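Alginate lyase, family PL7 (Zobellia galactanivorans, PDB 4BE3) probably cleaves alginate, a polymer of uronic acids, from the chain end as an exolytic polysaccharide lyase of family PL7. Local coordinates at residues E185-Y199 with S203-L217. Residues are numbered along the deposited sequence; the frame is centred on the assembly and turned at random. Where two conformers were deposited one is given.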
loop_
_atom_site.group_PDB
_atom_site.type_symbol
_atom_site.label_atom_id
_atom_site.label_comp_id
_atom_site.label_asym_id
_atom_site.label_seq_id
_atom_site.Cartn_x
_atom_site.Cartn_y
_atom_site.Cartn_z
ATOM N N GLU A 185 -7.180 -29.134 -14.005
ATOM C CA GLU A 185 -6.678 -28.392 -15.193
ATOM C C GLU A 185 -6.131 -27.007 -14.756
ATOM O O GLU A 185 -6.864 -26.225 -14.139
ATOM C CB GLU A 185 -7.784 -28.162 -16.210
ATOM C CG GLU A 185 -7.279 -27.491 -17.478
ATOM C CD GLU A 185 -8.305 -27.483 -18.635
ATOM O OE1 GLU A 185 -9.504 -27.873 -18.446
ATOM O OE2 GLU A 185 -7.885 -27.220 -19.771
ATOM N N GLU A 186 -4.853 -26.696 -15.074
ATOM C CA GLU A 186 -4.247 -25.446 -14.658
ATOM C C GLU A 186 -4.876 -24.229 -15.283
ATOM O O GLU A 186 -5.097 -24.206 -16.488
ATOM C CB GLU A 186 -2.744 -25.468 -15.058
ATOM C CG GLU A 186 -2.033 -26.469 -14.231
ATOM C CD GLU A 186 -0.477 -26.397 -14.253
ATOM O OE1 GLU A 186 0.106 -25.334 -14.338
ATOM O OE2 GLU A 186 0.131 -27.461 -14.103
ATOM N N PHE A 187 -5.093 -23.142 -14.493
ATOM C CA PHE A 187 -5.387 -21.849 -15.122
ATOM C C PHE A 187 -4.769 -20.746 -14.220
ATOM O O PHE A 187 -4.349 -21.052 -13.075
ATOM C CB PHE A 187 -6.938 -21.622 -15.302
ATOM C CG PHE A 187 -7.737 -21.658 -14.021
ATOM C CD1 PHE A 187 -8.114 -22.893 -13.503
ATOM C CD2 PHE A 187 -8.081 -20.456 -13.388
ATOM C CE1 PHE A 187 -8.924 -22.943 -12.329
ATOM C CE2 PHE A 187 -8.907 -20.488 -12.212
ATOM C CZ PHE A 187 -9.341 -21.731 -11.707
ATOM N N SER A 188 -4.660 -19.557 -14.807
ATOM C CA SER A 188 -4.071 -18.405 -14.105
ATOM C C SER A 188 -5.088 -17.285 -14.054
ATOM O O SER A 188 -5.844 -17.123 -14.998
ATOM C CB SER A 188 -2.853 -17.952 -14.963
ATOM O OG SER A 188 -1.916 -19.079 -14.840
ATOM N N TYR A 189 -5.000 -16.398 -13.045
ATOM C CA TYR A 189 -5.706 -15.173 -13.039
ATOM C C TYR A 189 -4.701 -14.088 -12.583
ATOM O O TYR A 189 -3.676 -14.369 -11.878
ATOM C CB TYR A 189 -6.969 -15.211 -12.152
ATOM C CG TYR A 189 -6.747 -15.450 -10.716
ATOM C CD1 TYR A 189 -6.289 -14.345 -9.878
ATOM C CD2 TYR A 189 -7.173 -16.609 -10.102
ATOM C CE1 TYR A 189 -6.145 -14.492 -8.464
ATOM C CE2 TYR A 189 -7.031 -16.800 -8.655
ATOM C CZ TYR A 189 -6.496 -15.701 -7.874
ATOM O OH TYR A 189 -6.450 -15.929 -6.504
ATOM N N GLU A 190 -5.013 -12.909 -13.013
ATOM C CA GLU A 190 -4.369 -11.708 -12.443
ATOM C C GLU A 190 -5.403 -10.705 -12.147
ATOM O O GLU A 190 -6.266 -10.401 -13.035
ATOM C CB GLU A 190 -3.414 -11.138 -13.534
ATOM C CG GLU A 190 -2.685 -9.825 -13.042
ATOM C CD GLU A 190 -1.740 -9.297 -14.117
ATOM O OE1 GLU A 190 -0.665 -9.833 -14.336
ATOM O OE2 GLU A 190 -2.189 -8.392 -14.890
ATOM N N ILE A 191 -5.359 -10.131 -10.927
ATOM C CA ILE A 191 -6.241 -9.030 -10.603
ATOM C C ILE A 191 -5.246 -7.806 -10.432
ATOM O O ILE A 191 -4.462 -7.830 -9.487
ATOM C CB ILE A 191 -6.898 -9.206 -9.271
ATOM C CG1 ILE A 191 -7.703 -10.592 -9.311
ATOM C CG2 ILE A 191 -7.852 -7.944 -8.935
ATOM C CD1 ILE A 191 -8.246 -10.951 -7.883
ATOM N N ASN A 192 -5.335 -6.879 -11.378
ATOM C CA ASN A 192 -4.407 -5.687 -11.372
ATOM C C ASN A 192 -5.195 -4.439 -11.154
ATOM O O ASN A 192 -5.953 -3.977 -12.064
ATOM C CB ASN A 192 -3.724 -5.726 -12.760
ATOM C CG ASN A 192 -2.875 -4.453 -12.972
ATOM O OD1 ASN A 192 -2.462 -3.867 -11.957
ATOM N ND2 ASN A 192 -2.700 -3.989 -14.206
ATOM N N VAL A 193 -5.136 -3.861 -9.952
ATOM C CA VAL A 193 -5.923 -2.637 -9.697
ATOM C C VAL A 193 -4.915 -1.490 -9.798
ATOM O O VAL A 193 -3.954 -1.484 -9.033
ATOM C CB VAL A 193 -6.569 -2.619 -8.290
ATOM C CG1 VAL A 193 -7.309 -1.295 -8.075
ATOM C CG2 VAL A 193 -7.618 -3.860 -8.243
ATOM N N TYR A 194 -5.107 -0.660 -10.776
ATOM C CA TYR A 194 -4.208 0.498 -11.012
ATOM C C TYR A 194 -5.003 1.764 -11.071
ATOM O O TYR A 194 -5.904 1.908 -11.936
ATOM C CB TYR A 194 -3.469 0.216 -12.328
ATOM C CG TYR A 194 -2.488 1.334 -12.621
ATOM C CD1 TYR A 194 -1.376 1.487 -11.809
ATOM C CD2 TYR A 194 -2.727 2.214 -13.663
ATOM C CE1 TYR A 194 -0.450 2.535 -12.093
ATOM C CE2 TYR A 194 -1.825 3.273 -13.948
ATOM C CZ TYR A 194 -0.719 3.383 -13.158
ATOM O OH TYR A 194 0.166 4.401 -13.428
ATOM N N GLU A 195 -4.698 2.723 -10.142
ATOM C CA GLU A 195 -5.402 3.933 -10.077
ATOM C C GLU A 195 -6.942 3.732 -10.022
ATOM O O GLU A 195 -7.697 4.444 -10.667
ATOM C CB GLU A 195 -5.026 4.814 -11.286
ATOM C CG GLU A 195 -3.544 5.144 -11.101
ATOM C CD GLU A 195 -3.056 6.215 -12.118
ATOM O OE1 GLU A 195 -3.700 6.486 -13.171
ATOM O OE2 GLU A 195 -1.982 6.732 -11.868
ATOM N N GLY A 196 -7.348 2.759 -9.258
ATOM C CA GLY A 196 -8.760 2.616 -8.973
ATOM C C GLY A 196 -9.494 1.775 -10.039
ATOM O O GLY A 196 -10.714 1.608 -9.899
ATOM N N ILE A 197 -8.787 1.359 -11.077
ATOM C CA ILE A 197 -9.432 0.562 -12.160
ATOM C C ILE A 197 -8.902 -0.868 -12.087
ATOM O O ILE A 197 -7.719 -1.118 -12.023
ATOM C CB ILE A 197 -9.239 1.200 -13.552
ATOM C CG1 ILE A 197 -9.860 2.691 -13.568
ATOM C CG2 ILE A 197 -9.886 0.284 -14.585
ATOM C CD1 ILE A 197 -9.606 3.307 -14.922
ATOM N N MET A 198 -9.814 -1.868 -12.054
ATOM C CA MET A 198 -9.442 -3.240 -11.872
ATOM C C MET A 198 -9.375 -3.857 -13.292
ATOM O O MET A 198 -10.397 -3.866 -14.003
ATOM C CB MET A 198 -10.598 -3.967 -11.052
ATOM C CG MET A 198 -10.276 -5.486 -10.959
ATOM S SD MET A 198 -11.382 -6.158 -9.645
ATOM C CE MET A 198 -13.081 -6.003 -10.419
ATOM N N TYR A 199 -8.204 -4.337 -13.687
ATOM C CA TYR A 199 -7.973 -4.968 -14.947
ATOM C C TYR A 199 -7.744 -6.461 -14.635
ATOM O O TYR A 199 -6.779 -6.878 -13.889
ATOM C CB TYR A 199 -6.650 -4.427 -15.561
ATOM C CG TYR A 199 -6.738 -2.960 -15.832
ATOM C CD1 TYR A 199 -7.382 -2.487 -16.987
ATOM C CD2 TYR A 199 -6.209 -2.053 -14.923
ATOM C CE1 TYR A 199 -7.501 -1.085 -17.280
ATOM C CE2 TYR A 199 -6.297 -0.637 -15.173
ATOM C CZ TYR A 199 -6.942 -0.197 -16.358
ATOM O OH TYR A 199 -7.061 1.120 -16.575
ATOM N N SER A 203 -6.077 -16.830 -17.981
ATOM C CA SER A 203 -5.477 -17.584 -19.097
ATOM C C SER A 203 -5.386 -19.043 -18.708
ATOM O O SER A 203 -5.337 -19.406 -17.517
ATOM C CB SER A 203 -4.051 -16.992 -19.387
ATOM O OG SER A 203 -3.221 -17.190 -18.257
ATOM N N SER A 204 -5.398 -19.911 -19.711
ATOM C CA SER A 204 -5.278 -21.326 -19.469
ATOM C C SER A 204 -4.883 -21.998 -20.808
ATOM O O SER A 204 -5.372 -21.615 -21.853
ATOM C CB SER A 204 -6.585 -21.916 -18.994
ATOM O OG SER A 204 -6.443 -23.308 -18.746
ATOM N N GLU A 205 -3.915 -22.896 -20.748
ATOM C CA GLU A 205 -3.399 -23.443 -22.017
ATOM C C GLU A 205 -4.552 -24.095 -22.848
ATOM O O GLU A 205 -5.348 -24.944 -22.380
ATOM C CB GLU A 205 -2.301 -24.445 -21.684
ATOM C CG GLU A 205 -1.854 -25.367 -22.819
ATOM C CD GLU A 205 -1.154 -24.642 -23.934
ATOM O OE1 GLU A 205 -0.582 -23.555 -23.647
ATOM O OE2 GLU A 205 -1.192 -25.163 -25.091
ATOM N N GLY A 206 -4.659 -23.666 -24.096
ATOM C CA GLY A 206 -5.661 -24.284 -24.930
ATOM C C GLY A 206 -6.999 -23.561 -24.863
ATOM O O GLY A 206 -7.920 -23.948 -25.538
ATOM N N HIS A 207 -7.115 -22.524 -24.044
ATOM C CA HIS A 207 -8.263 -21.694 -23.935
ATOM C C HIS A 207 -7.935 -20.275 -24.216
ATOM O O HIS A 207 -6.783 -19.878 -24.184
ATOM C CB HIS A 207 -8.852 -21.724 -22.485
ATOM C CG HIS A 207 -9.190 -23.144 -22.050
ATOM N ND1 HIS A 207 -10.360 -23.723 -22.334
ATOM C CD2 HIS A 207 -8.421 -24.114 -21.393
ATOM C CE1 HIS A 207 -10.356 -25.004 -21.829
ATOM N NE2 HIS A 207 -9.181 -25.223 -21.268
ATOM N N LYS A 208 -8.959 -19.503 -24.559
ATOM C CA LYS A 208 -8.736 -18.106 -24.890
ATOM C C LYS A 208 -8.359 -17.324 -23.629
ATOM O O LYS A 208 -8.847 -17.581 -22.545
ATOM C CB LYS A 208 -10.018 -17.419 -25.347
ATOM C CG LYS A 208 -10.636 -17.968 -26.653
ATOM C CD LYS A 208 -9.745 -17.850 -27.892
ATOM C CE LYS A 208 -10.447 -18.427 -29.141
ATOM N NZ LYS A 208 -9.901 -17.747 -30.343
ATOM N N THR A 209 -7.434 -16.399 -23.779
ATOM C CA THR A 209 -7.130 -15.482 -22.608
ATOM C C THR A 209 -8.211 -14.435 -22.607
ATOM O O THR A 209 -8.534 -13.803 -23.661
ATOM C CB THR A 209 -5.773 -14.809 -22.907
ATOM O OG1 THR A 209 -4.764 -15.794 -22.758
ATOM C CG2 THR A 209 -5.520 -13.712 -21.874
ATOM N N ILE A 210 -8.790 -14.174 -21.470
ATOM C CA ILE A 210 -9.945 -13.324 -21.420
ATOM C C ILE A 210 -9.649 -12.151 -20.477
ATOM O O ILE A 210 -9.096 -12.414 -19.379
ATOM C CB ILE A 210 -11.106 -14.026 -20.730
ATOM C CG1 ILE A 210 -11.398 -15.466 -21.274
ATOM C CG2 ILE A 210 -12.373 -13.160 -20.873
ATOM C CD1 ILE A 210 -11.811 -15.415 -22.667
ATOM N N LYS A 211 -9.941 -10.938 -20.896
ATOM C CA LYS A 211 -9.588 -9.750 -20.053
ATOM C C LYS A 211 -10.825 -8.969 -19.725
ATOM O O LYS A 211 -11.783 -8.922 -20.597
ATOM C CB LYS A 211 -8.675 -8.848 -20.910
ATOM C CG LYS A 211 -7.237 -9.470 -21.031
ATOM C CD LYS A 211 -6.303 -8.472 -21.742
ATOM C CE LYS A 211 -5.019 -9.307 -21.983
ATOM N NZ LYS A 211 -3.910 -8.563 -22.638
ATOM N N PHE A 212 -10.851 -8.232 -18.606
ATOM C CA PHE A 212 -12.014 -7.404 -18.268
ATOM C C PHE A 212 -11.454 -6.085 -17.652
ATOM O O PHE A 212 -10.401 -6.132 -17.005
ATOM C CB PHE A 212 -12.885 -8.015 -17.160
ATOM C CG PHE A 212 -13.472 -9.350 -17.590
ATOM C CD1 PHE A 212 -14.669 -9.382 -18.291
ATOM C CD2 PHE A 212 -12.767 -10.508 -17.378
ATOM C CE1 PHE A 212 -15.188 -10.646 -18.741
ATOM C CE2 PHE A 212 -13.269 -11.801 -17.838
ATOM C CZ PHE A 212 -14.532 -11.797 -18.504
ATOM N N THR A 213 -12.249 -5.042 -17.702
ATOM C CA THR A 213 -11.867 -3.738 -17.028
ATOM C C THR A 213 -13.021 -3.352 -16.215
ATOM O O THR A 213 -14.190 -3.269 -16.730
ATOM C CB THR A 213 -11.555 -2.662 -18.058
ATOM O OG1 THR A 213 -10.472 -3.104 -18.841
ATOM C CG2 THR A 213 -11.241 -1.296 -17.391
ATOM N N LYS A 214 -12.850 -3.053 -14.942
ATOM C CA LYS A 214 -13.997 -2.585 -14.120
ATOM C C LYS A 214 -13.514 -1.417 -13.234
ATOM O O LYS A 214 -12.599 -1.607 -12.421
ATOM C CB LYS A 214 -14.445 -3.765 -13.238
ATOM C CG LYS A 214 -15.541 -3.429 -12.204
ATOM C CD LYS A 214 -16.866 -3.090 -12.837
ATOM C CE LYS A 214 -17.963 -2.741 -11.779
ATOM N NZ LYS A 214 -19.247 -2.263 -12.452
ATOM N N ASN A 215 -14.129 -0.223 -13.394
ATOM C CA ASN A 215 -13.705 0.925 -12.599
ATOM C C ASN A 215 -14.245 0.763 -11.192
ATOM O O ASN A 215 -15.444 0.600 -11.000
ATOM C CB ASN A 215 -14.341 2.119 -13.259
ATOM C CG ASN A 215 -13.822 3.406 -12.670
ATOM O OD1 ASN A 215 -13.544 3.507 -11.494
ATOM N ND2 ASN A 215 -13.736 4.423 -13.516
ATOM N N LEU A 216 -13.377 0.764 -10.177
ATOM C CA LEU A 216 -13.878 0.634 -8.795
ATOM C C LEU A 216 -14.150 1.979 -8.069
ATOM O O LEU A 216 -14.612 1.956 -6.915
ATOM C CB LEU A 216 -12.827 -0.078 -7.982
ATOM C CG LEU A 216 -12.367 -1.478 -8.515
ATOM C CD1 LEU A 216 -11.370 -2.116 -7.507
ATOM C CD2 LEU A 216 -13.734 -2.363 -8.560
ATOM N N LEU A 217 -13.984 3.088 -8.849
ATOM C CA LEU A 217 -14.186 4.428 -8.296
ATOM C C LEU A 217 -15.471 5.082 -8.737
ATOM O O LEU A 217 -15.807 6.130 -8.181
ATOM C CB LEU A 217 -13.035 5.372 -8.757
ATOM C CG LEU A 217 -11.577 4.896 -8.493
ATOM C CD1 LEU A 217 -10.552 6.007 -8.908
ATOM C CD2 LEU A 217 -11.357 4.532 -7.028
HETATM O O HOH W 1 -5.388 -26.510 -20.225
HETATM O O HOH W 2 -2.788 -23.919 -18.338
#
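Met198 packs its CB on Leu216 CG at 4.0 Å, beside the antiparallel hydrogen-bonded pair that Met198 forms with Lys214. The methionine chain leaves with CG anti to the backbone N (chi1 175°) and bends at its last torsion, which brings CE across Lys214 CB at 3.8 Å. Leu216 also sets CB against Gly196 O, and its side chain crosses that of Val193 at about a right angle, CD1 against CG1. On this side Met198 also touches Ile121 of strand 121-126, and Lys214 makes a cation-pi contact with Tyr140. Just past the ladder, Leu216 N donates to Gly196 O in the type I' turn of Tyr194-Ile197, and Leu217 CG packs on Gly196 CA at 3.7 Å. The other face carries Ile197, Thr213 and Tyr199; CG2 of Ile197 presses tightly on CG2 of Thr213 at 3.5 Å and lies over one face of the Tyr199 ring, offset toward its rim. At the far end, Ser203 and Ser188 form a hydrogen-bonded pair, Ser204 OG donates to Glu186 O, and His207 NE2 donates from above the carboxylate plane to Glu185 OE2 (2.8 Å), which lies in the imidazole plane. Strands 187-194, 197-203 and 210-215 thus form an antiparallel meander at one sheet edge of the PL7 beta-jelly-roll.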